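Local coordinates for branched-chain alpha-ketoacid decarboxylase (Lactococcus lactis, PDB 2VBF), which probably decarboxylates branched-chain and aromatic alpha-keto acids to aldehydes, with thiamine diphosphate and magnesium as cofactors, at residues D33-E37 / L38-E42; V233-G236 / H237-S241; K246-T249 / Q250-E254. All blocks are in the same frame, centred on the assembly; numbering follows the deposited sequence. Where two conformers were deposited one is given.

Overall arrangement
The three contacts are local turns and helix segments in two domains of the subunit. Contact 1 ends a helix in the N-terminal thiamine diphosphate-binding domain, while contacts 2 and 3 belong to the central domain. Contact 1 stands apart, its centre about 24 Å from that of contact 2 and about 27 Å from that of contact 3. Contacts 2 and 3 have centres about 12 Å apart and touch through Val239 CG1 and Val248 CG2, 3.9 Å from each other. None of them lies at the cofactor site. Contact 1 does, however, lead into strand 42-45, and directly after that strand Val46, Pro47 and Gly48 line the thiamine diphosphate pocket.

Contact 1: D33-E37 / L38-E42; sequences DRLHE and LGIEE
A water joins His36 to Ile40 across the Schellman motif that ends helix 27-37: it sits at the edge of the imidazole, in the ring plane, 2.7 Å from His36 ND1, and donates to Ile40 O. The other flat group, the guanidinium of Arg34, has Glu37 CD at its edge; NH1 makes a salt bridge with Glu37 OE2 at 2.8 Å, using the syn lone pair of that oxygen, which lies 22° out of the guanidinium plane, while NE is bound by Asp170. In the motif itself Gly39 N donates to His36 O (2.9 Å), and Ile40 N reaches further back to Leu35 O (3.3 Å). Leu38 N keeps a helical bond to Arg34 O. Gly39 turns the chain at a phi of 92°, where glycine fits because a CB would jam against the preceding carbonyl oxygen. Leucine and isoleucine suit the inner side of the turn: Leu35 and Ile40 rest on Ala90 of strand 89-94, and Leu38 packs against Leu173 and Leu177 of helix 165-179. The first torsion of Ile40 (chi1 -59°) sets CG1 opposite its carbonyl carbon and brings the end of the side chain back to the last helical turn, where Ile40 CD1 meets Leu35 CD2 at 4.0 Å.

Contact 2: V233-G236 / H237-S241; sequences VIAG and HEVIS
With chi1 of 172°, Val239 holds CG2 beside its own backbone N and opposite its carbonyl carbon, which turns that branch back over Gly236. Val239 CB then lies 3.3 Å from Gly236 O, and Val239 CG2 comes to 4.5 Å from Ala235 CB, while CG1 is directed at helix 245-255. His237 takes a different first torsion, 70°, with CG between the backbone N and the carbonyl carbon, and the ring swings off toward Phe264, with which it stacks. One face of the imidazole is met by Glu238 CG, 3.6 Å above the ring plane of His237 and displaced toward the rim.

Val239 N donates a hydrogen bond to Gly236 O, 3.1 Å long, with the donor standing 43° out of the carbonyl plane, so it is not aimed at a lone pair. The next bond along, from Ser241 N to His237 O at 3.0 Å, already has helical spacing. Gly236 is buried, and it is its carbonyl oxygen that serves the turn, accepting the valine N-H as the strand gives way to the helix. Glu238 points its carboxylate away from the turn, where Ile328 N and Asn327 ND2 grip the buried OE1, while Ser241 OG binds Asn113 O and Lys87 NZ binds Ile240 O, tying the far end of this short helix to the N-terminal domain.

Strand 231-235 lies between strands 259-261 and 298-302, parallel to both, and Ala235 is small enough to pack on Ile259. The chain runs from this strand through helices 237-241 and 245-255 to the adjacent parallel strand 259-261, a beta-alpha-beta crossover typical of the Rossmann-like central domain of thiamine diphosphate enzymes.

Contact 3: K246-T249 / Q250-E254; sequences KTVT and QFVSE
Two successive turns of the amphipathic helix 245-255 make this contact, through regular bonds from each N-H to the carbonyl four residues back. Gln250 N binds Lys246 O, Phe251 N binds Thr247 O, and Ser253 N binds Thr249 O, the last at 2.8 Å. Val252 N to Val248 O, 2.9 Å, is nearly straight at 170°. On the inner side Val248 CG1 meets Val252 CG2 at 4.2 Å, the two side chains crossing at a slant. Beta-branched valines suit this face, because their short branches stay close to the backbone: CG2 of Val252 lies 3.3 Å from Val248 O. Thr249 turns OG1 beside its own N (chi1 -68°), and the hydroxyl bonds to Glu245 O, one turn back, and also takes the N-H of Asp270. Lys246, Gln250 and Ser253 are exposed, as their polar ends suit. The apolar face lies over the sheet of the central domain, with Val248 and Val252 both on Ile259 of strand 259-261. Val248 also reaches Val269 and Val252 reaches Ser275, while the phenyl group of Phe251 is buried against Leu350; at its start the helix adjoins helix 237-241, which precedes it in the chain.

Contact 1: D33-E37 / L38-E42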
loop_
_atom_site.group_PDB
_atom_site.type_symbol
_atom_site.label_atom_id
_atom_site.label_comp_id
_atom_site.label_asym_id
_atom_site.label_seq_id
_atom_site.Cartn_x
_atom_site.Cartn_y
_atom_site.Cartn_z
ATOM N N ASP A 33 13.730 -17.976 17.198
ATOM C CA ASP A 33 13.776 -19.422 17.394
ATOM C C ASP A 33 12.440 -20.066 17.006
ATOM O O ASP A 33 12.416 -21.077 16.298
ATOM C CB ASP A 33 14.135 -19.781 18.835
ATOM C CG ASP A 33 15.644 -19.803 19.095
ATOM O OD1 ASP A 33 16.442 -19.675 18.150
ATOM O OD2 ASP A 33 16.035 -19.960 20.267
ATOM N N ARG A 34 11.335 -19.462 17.449
ATOM C CA ARG A 34 10.003 -19.978 17.128
ATOM C C ARG A 34 9.716 -19.900 15.632
ATOM O O ARG A 34 9.149 -20.825 15.070
ATOM C CB ARG A 34 8.914 -19.238 17.900
ATOM C CG ARG A 34 8.879 -19.521 19.407
ATOM C CD ARG A 34 8.835 -21.021 19.719
ATOM N NE ARG A 34 8.244 -21.303 21.027
ATOM C CZ ARG A 34 8.131 -22.524 21.558
ATOM N NH1 ARG A 34 8.597 -23.586 20.924
ATOM N NH2 ARG A 34 7.566 -22.686 22.745
ATOM N N LEU A 35 10.110 -18.799 14.988
ATOM C CA LEU A 35 9.967 -18.689 13.533
ATOM C C LEU A 35 10.764 -19.775 12.811
ATOM O O LEU A 35 10.273 -20.387 11.866
ATOM C CB LEU A 35 10.359 -17.292 13.033
ATOM C CG LEU A 35 9.520 -16.129 13.569
ATOM C CD1 LEU A 35 10.046 -14.831 12.950
ATOM C CD2 LEU A 35 8.007 -16.306 13.309
ATOM N N HIS A 36 11.991 -20.026 13.257
ATOM C CA HIS A 36 12.781 -21.141 12.728
ATOM C C HIS A 36 12.055 -22.483 12.858
ATOM O O HIS A 36 12.052 -23.279 11.925
ATOM C CB HIS A 36 14.136 -21.229 13.423
ATOM C CG HIS A 36 14.908 -22.464 13.073
ATOM N ND1 HIS A 36 15.547 -22.621 11.862
ATOM C CD2 HIS A 36 15.129 -23.605 13.770
ATOM C CE1 HIS A 36 16.136 -23.803 11.830
ATOM N NE2 HIS A 36 15.890 -24.425 12.971
ATOM N N GLU A 37 11.441 -22.729 14.015
ATOM C CA GLU A 37 10.681 -23.960 14.239
ATOM C C GLU A 37 9.551 -24.135 13.228
ATOM O O GLU A 37 9.208 -25.264 12.855
ATOM C CB GLU A 37 10.040 -23.982 15.620
ATOM C CG GLU A 37 10.947 -24.128 16.801
ATOM C CD GLU A 37 10.147 -24.193 18.098
ATOM O OE1 GLU A 37 8.974 -24.630 18.067
ATOM O OE2 GLU A 37 10.694 -23.810 19.145
ATOM N N LEU A 38 8.957 -23.011 12.818
ATOM C CA LEU A 38 7.895 -23.011 11.807
ATOM C C LEU A 38 8.401 -23.253 10.379
ATOM O O LEU A 38 7.590 -23.361 9.455
ATOM C CB LEU A 38 7.114 -21.690 11.854
ATOM C CG LEU A 38 6.339 -21.374 13.137
ATOM C CD1 LEU A 38 5.732 -19.961 13.078
ATOM C CD2 LEU A 38 5.255 -22.420 13.391
ATOM N N GLY A 39 9.722 -23.332 10.195
ATOM C CA GLY A 39 10.321 -23.593 8.890
ATOM C C GLY A 39 10.666 -22.347 8.091
ATOM O O GLY A 39 11.043 -22.453 6.918
ATOM N N ILE A 40 10.545 -21.181 8.719
ATOM C CA ILE A 40 10.852 -19.908 8.076
ATOM C C ILE A 40 12.369 -19.701 8.064
ATOM O O ILE A 40 13.023 -19.732 9.111
ATOM C CB ILE A 40 10.136 -18.706 8.775
ATOM C CG1 ILE A 40 8.611 -18.904 8.757
ATOM C CG2 ILE A 40 10.486 -17.376 8.086
ATOM C CD1 ILE A 40 7.847 -17.980 9.709
ATOM N N GLU A 41 12.902 -19.477 6.864
ATOM C CA GLU A 41 14.341 -19.298 6.654
ATOM C C GLU A 41 14.697 -17.915 6.101
ATOM O O GLU A 41 15.874 -17.584 5.925
ATOM C CB GLU A 41 14.832 -20.400 5.713
ATOM C CG GLU A 41 14.728 -21.802 6.340
ATOM C CD GLU A 41 14.961 -22.932 5.351
ATOM O OE1 GLU A 41 15.339 -22.687 4.192
ATOM O OE2 GLU A 41 14.760 -24.097 5.741
ATOM N N GLU A 42 13.667 -17.112 5.830
ATOM C CA GLU A 42 13.820 -15.788 5.241
ATOM C C GLU A 42 12.741 -14.900 5.832
ATOM O O GLU A 42 11.614 -15.356 5.981
ATOM C CB GLU A 42 13.640 -15.842 3.711
ATOM C CG GLU A 42 14.854 -16.318 2.915
ATOM C CD GLU A 42 14.959 -17.828 2.741
ATOM O OE1 GLU A 42 13.983 -18.578 2.970
ATOM O OE2 GLU A 42 16.046 -18.279 2.329
HETATM O O HOH W 1 15.412 -20.751 9.945
#

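Contact 2: V233-G236 / H237-S241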
loop_
_atom_site.group_PDB
_atom_site.type_symbol
_atom_site.label_atom_id
_atom_site.label_comp_id
_atom_site.label_asym_id
_atom_site.label_seq_id
_atom_site.Cartn_x
_atom_site.Cartn_y
_atom_site.Cartn_z
ATOM N N VAL A 233 -14.168 -36.090 -5.663
ATOM C CA VAL A 233 -13.524 -35.286 -4.634
ATOM C C VAL A 233 -13.303 -33.893 -5.214
ATOM O O VAL A 233 -12.907 -33.752 -6.371
ATOM C CB VAL A 233 -12.171 -35.885 -4.213
ATOM C CG1 VAL A 233 -11.527 -35.048 -3.085
ATOM C CG2 VAL A 233 -12.348 -37.327 -3.779
ATOM N N ILE A 234 -13.596 -32.861 -4.430
ATOM C CA ILE A 234 -13.254 -31.501 -4.820
ATOM C C ILE A 234 -12.293 -30.955 -3.755
ATOM O O ILE A 234 -12.652 -30.875 -2.577
ATOM C CB ILE A 234 -14.505 -30.580 -4.952
ATOM C CG1 ILE A 234 -15.597 -31.245 -5.802
ATOM C CG2 ILE A 234 -14.097 -29.207 -5.522
ATOM C CD1 ILE A 234 -16.850 -30.389 -5.988
ATOM N N ALA A 235 -11.065 -30.617 -4.158
ATOM C CA ALA A 235 -10.064 -30.068 -3.236
ATOM C C ALA A 235 -9.947 -28.556 -3.449
ATOM O O ALA A 235 -10.068 -28.070 -4.574
ATOM C CB ALA A 235 -8.721 -30.742 -3.421
ATOM N N GLY A 236 -9.720 -27.821 -2.361
ATOM C CA GLY A 236 -9.650 -26.367 -2.409
ATOM C C GLY A 236 -8.465 -25.778 -1.670
ATOM O O GLY A 236 -7.542 -26.492 -1.262
ATOM N N HIS A 237 -8.521 -24.458 -1.493
ATOM C CA HIS A 237 -7.370 -23.690 -1.065
ATOM C C HIS A 237 -6.929 -24.041 0.346
ATOM O O HIS A 237 -5.766 -23.892 0.655
ATOM C CB HIS A 237 -7.634 -22.180 -1.177
ATOM C CG HIS A 237 -8.620 -21.663 -0.179
ATOM N ND1 HIS A 237 -9.971 -21.909 -0.278
ATOM C CD2 HIS A 237 -8.451 -20.928 0.947
ATOM C CE1 HIS A 237 -10.594 -21.336 0.733
ATOM N NE2 HIS A 237 -9.695 -20.734 1.494
ATOM N N GLU A 238 -7.839 -24.501 1.201
ATOM C CA GLU A 238 -7.457 -24.784 2.590
ATOM C C GLU A 238 -6.518 -25.996 2.678
ATOM O O GLU A 238 -5.751 -26.128 3.636
ATOM C CB GLU A 238 -8.688 -24.921 3.493
ATOM C CG GLU A 238 -9.563 -23.669 3.510
ATOM C CD GLU A 238 -10.754 -23.757 4.455
ATOM O OE1 GLU A 238 -11.222 -24.880 4.755
ATOM O OE2 GLU A 238 -11.208 -22.689 4.917
ATOM N N VAL A 239 -6.576 -26.880 1.679
ATOM C CA VAL A 239 -5.573 -27.943 1.551
ATOM C C VAL A 239 -4.180 -27.312 1.419
ATOM O O VAL A 239 -3.244 -27.700 2.122
ATOM C CB VAL A 239 -5.875 -28.880 0.358
ATOM C CG1 VAL A 239 -4.716 -29.849 0.121
ATOM C CG2 VAL A 239 -7.185 -29.644 0.610
ATOM N N ILE A 240 -4.082 -26.285 0.582
ATOM C CA ILE A 240 -2.808 -25.597 0.354
ATOM C C ILE A 240 -2.348 -24.883 1.632
ATOM O O ILE A 240 -1.155 -24.928 1.984
ATOM C CB ILE A 240 -2.888 -24.620 -0.862
ATOM C CG1 ILE A 240 -3.190 -25.398 -2.157
ATOM C CG2 ILE A 240 -1.563 -23.840 -1.042
ATOM C CD1 ILE A 240 -3.509 -24.556 -3.390
ATOM N N SER A 241 -3.293 -24.250 2.329
ATOM C CA SER A 241 -3.036 -23.557 3.606
ATOM C C SER A 241 -2.266 -24.416 4.616
ATOM O O SER A 241 -1.351 -23.938 5.291
ATOM C CB SER A 241 -4.356 -23.111 4.226
ATOM O OG SER A 241 -5.081 -22.279 3.340
#

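Contact 3: K246-T249 / Q250-E254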
loop_
_atom_site.group_PDB
_atom_site.type_symbol
_atom_site.label_atom_id
_atom_site.label_comp_id
_atom_site.label_asym_id
_atom_site.label_seq_id
_atom_site.Cartn_x
_atom_site.Cartn_y
_atom_site.Cartn_z
ATOM N N LYS A 246 0.286 -33.034 -0.835
ATOM C CA LYS A 246 0.882 -34.355 -1.079
ATOM C C LYS A 246 0.050 -35.463 -0.434
ATOM O O LYS A 246 -0.027 -36.568 -0.957
ATOM C CB LYS A 246 2.322 -34.408 -0.567
ATOM C CG LYS A 246 3.270 -33.501 -1.322
ATOM C CD LYS A 246 3.485 -33.968 -2.747
ATOM C CE LYS A 246 4.392 -33.029 -3.522
ATOM N NZ LYS A 246 5.742 -32.998 -2.932
ATOM N N THR A 247 -0.573 -35.148 0.695
ATOM C CA THR A 247 -1.446 -36.079 1.427
ATOM C C THR A 247 -2.693 -36.426 0.603
ATOM O O THR A 247 -3.043 -37.599 0.440
ATOM C CB THR A 247 -1.847 -35.469 2.797
ATOM O OG1 THR A 247 -0.671 -35.285 3.604
ATOM C CG2 THR A 247 -2.838 -36.351 3.551
ATOM N N VAL A 248 -3.353 -35.402 0.073
ATOM C CA VAL A 248 -4.515 -35.608 -0.794
ATOM C C VAL A 248 -4.142 -36.323 -2.105
ATOM O O VAL A 248 -4.868 -37.217 -2.558
ATOM C CB VAL A 248 -5.223 -34.256 -1.097
ATOM C CG1 VAL A 248 -6.410 -34.457 -2.042
ATOM C CG2 VAL A 248 -5.662 -33.600 0.195
ATOM N N THR A 249 -3.015 -35.937 -2.702
ATOM C CA THR A 249 -2.532 -36.548 -3.928
ATOM C C THR A 249 -2.316 -38.045 -3.703
ATOM O O THR A 249 -2.768 -38.846 -4.512
ATOM C CB THR A 249 -1.250 -35.846 -4.431
ATOM O OG1 THR A 249 -1.581 -34.510 -4.869
ATOM C CG2 THR A 249 -0.601 -36.599 -5.562
ATOM N N GLN A 250 -1.695 -38.405 -2.577
ATOM C CA GLN A 250 -1.455 -39.816 -2.237
ATOM C C GLN A 250 -2.773 -40.564 -2.043
ATOM O O GLN A 250 -2.940 -41.676 -2.541
ATOM C CB GLN A 250 -0.587 -39.951 -0.977
ATOM C CG GLN A 250 -0.106 -41.386 -0.684
ATOM C CD GLN A 250 0.834 -41.466 0.516
ATOM O OE1 GLN A 250 0.430 -41.231 1.649
ATOM N NE2 GLN A 250 2.094 -41.816 0.264
ATOM N N PHE A 251 -3.700 -39.962 -1.306
ATOM C CA PHE A 251 -5.038 -40.557 -1.101
ATOM C C PHE A 251 -5.760 -40.833 -2.427
ATOM O O PHE A 251 -6.254 -41.941 -2.672
ATOM C CB PHE A 251 -5.891 -39.646 -0.218
ATOM C CG PHE A 251 -7.318 -40.102 -0.064
ATOM C CD1 PHE A 251 -7.603 -41.326 0.535
ATOM C CD2 PHE A 251 -8.371 -39.312 -0.511
ATOM C CE1 PHE A 251 -8.915 -41.756 0.696
ATOM C CE2 PHE A 251 -9.695 -39.741 -0.356
ATOM C CZ PHE A 251 -9.959 -40.963 0.245
ATOM N N VAL A 252 -5.802 -39.829 -3.291
ATOM C CA VAL A 252 -6.461 -39.958 -4.596
ATOM C C VAL A 252 -5.746 -40.974 -5.483
ATOM O O VAL A 252 -6.395 -41.733 -6.209
ATOM C CB VAL A 252 -6.559 -38.571 -5.308
ATOM C CG1 VAL A 252 -7.012 -38.713 -6.745
ATOM C CG2 VAL A 252 -7.483 -37.659 -4.513
ATOM N N SER A 253 -4.412 -40.978 -5.427
ATOM C CA SER A 253 -3.593 -41.911 -6.185
ATOM C C SER A 253 -3.945 -43.359 -5.824
ATOM O O SER A 253 -4.176 -44.194 -6.698
ATOM C CB SER A 253 -2.110 -41.641 -5.875
ATOM O OG SER A 253 -1.267 -42.475 -6.623
ATOM N N GLU A 254 -3.974 -43.634 -4.522
ATOM C CA GLU A 254 -4.166 -44.996 -4.011
ATOM C C GLU A 254 -5.586 -45.512 -4.296
ATOM O O GLU A 254 -5.770 -46.690 -4.627
ATOM C CB GLU A 254 -3.833 -45.058 -2.510
ATOM C CG GLU A 254 -2.337 -44.843 -2.223
ATOM C CD GLU A 254 -1.973 -44.674 -0.736
ATOM O OE1 GLU A 254 -2.873 -44.453 0.088
ATOM O OE2 GLU A 254 -0.764 -44.748 -0.400
#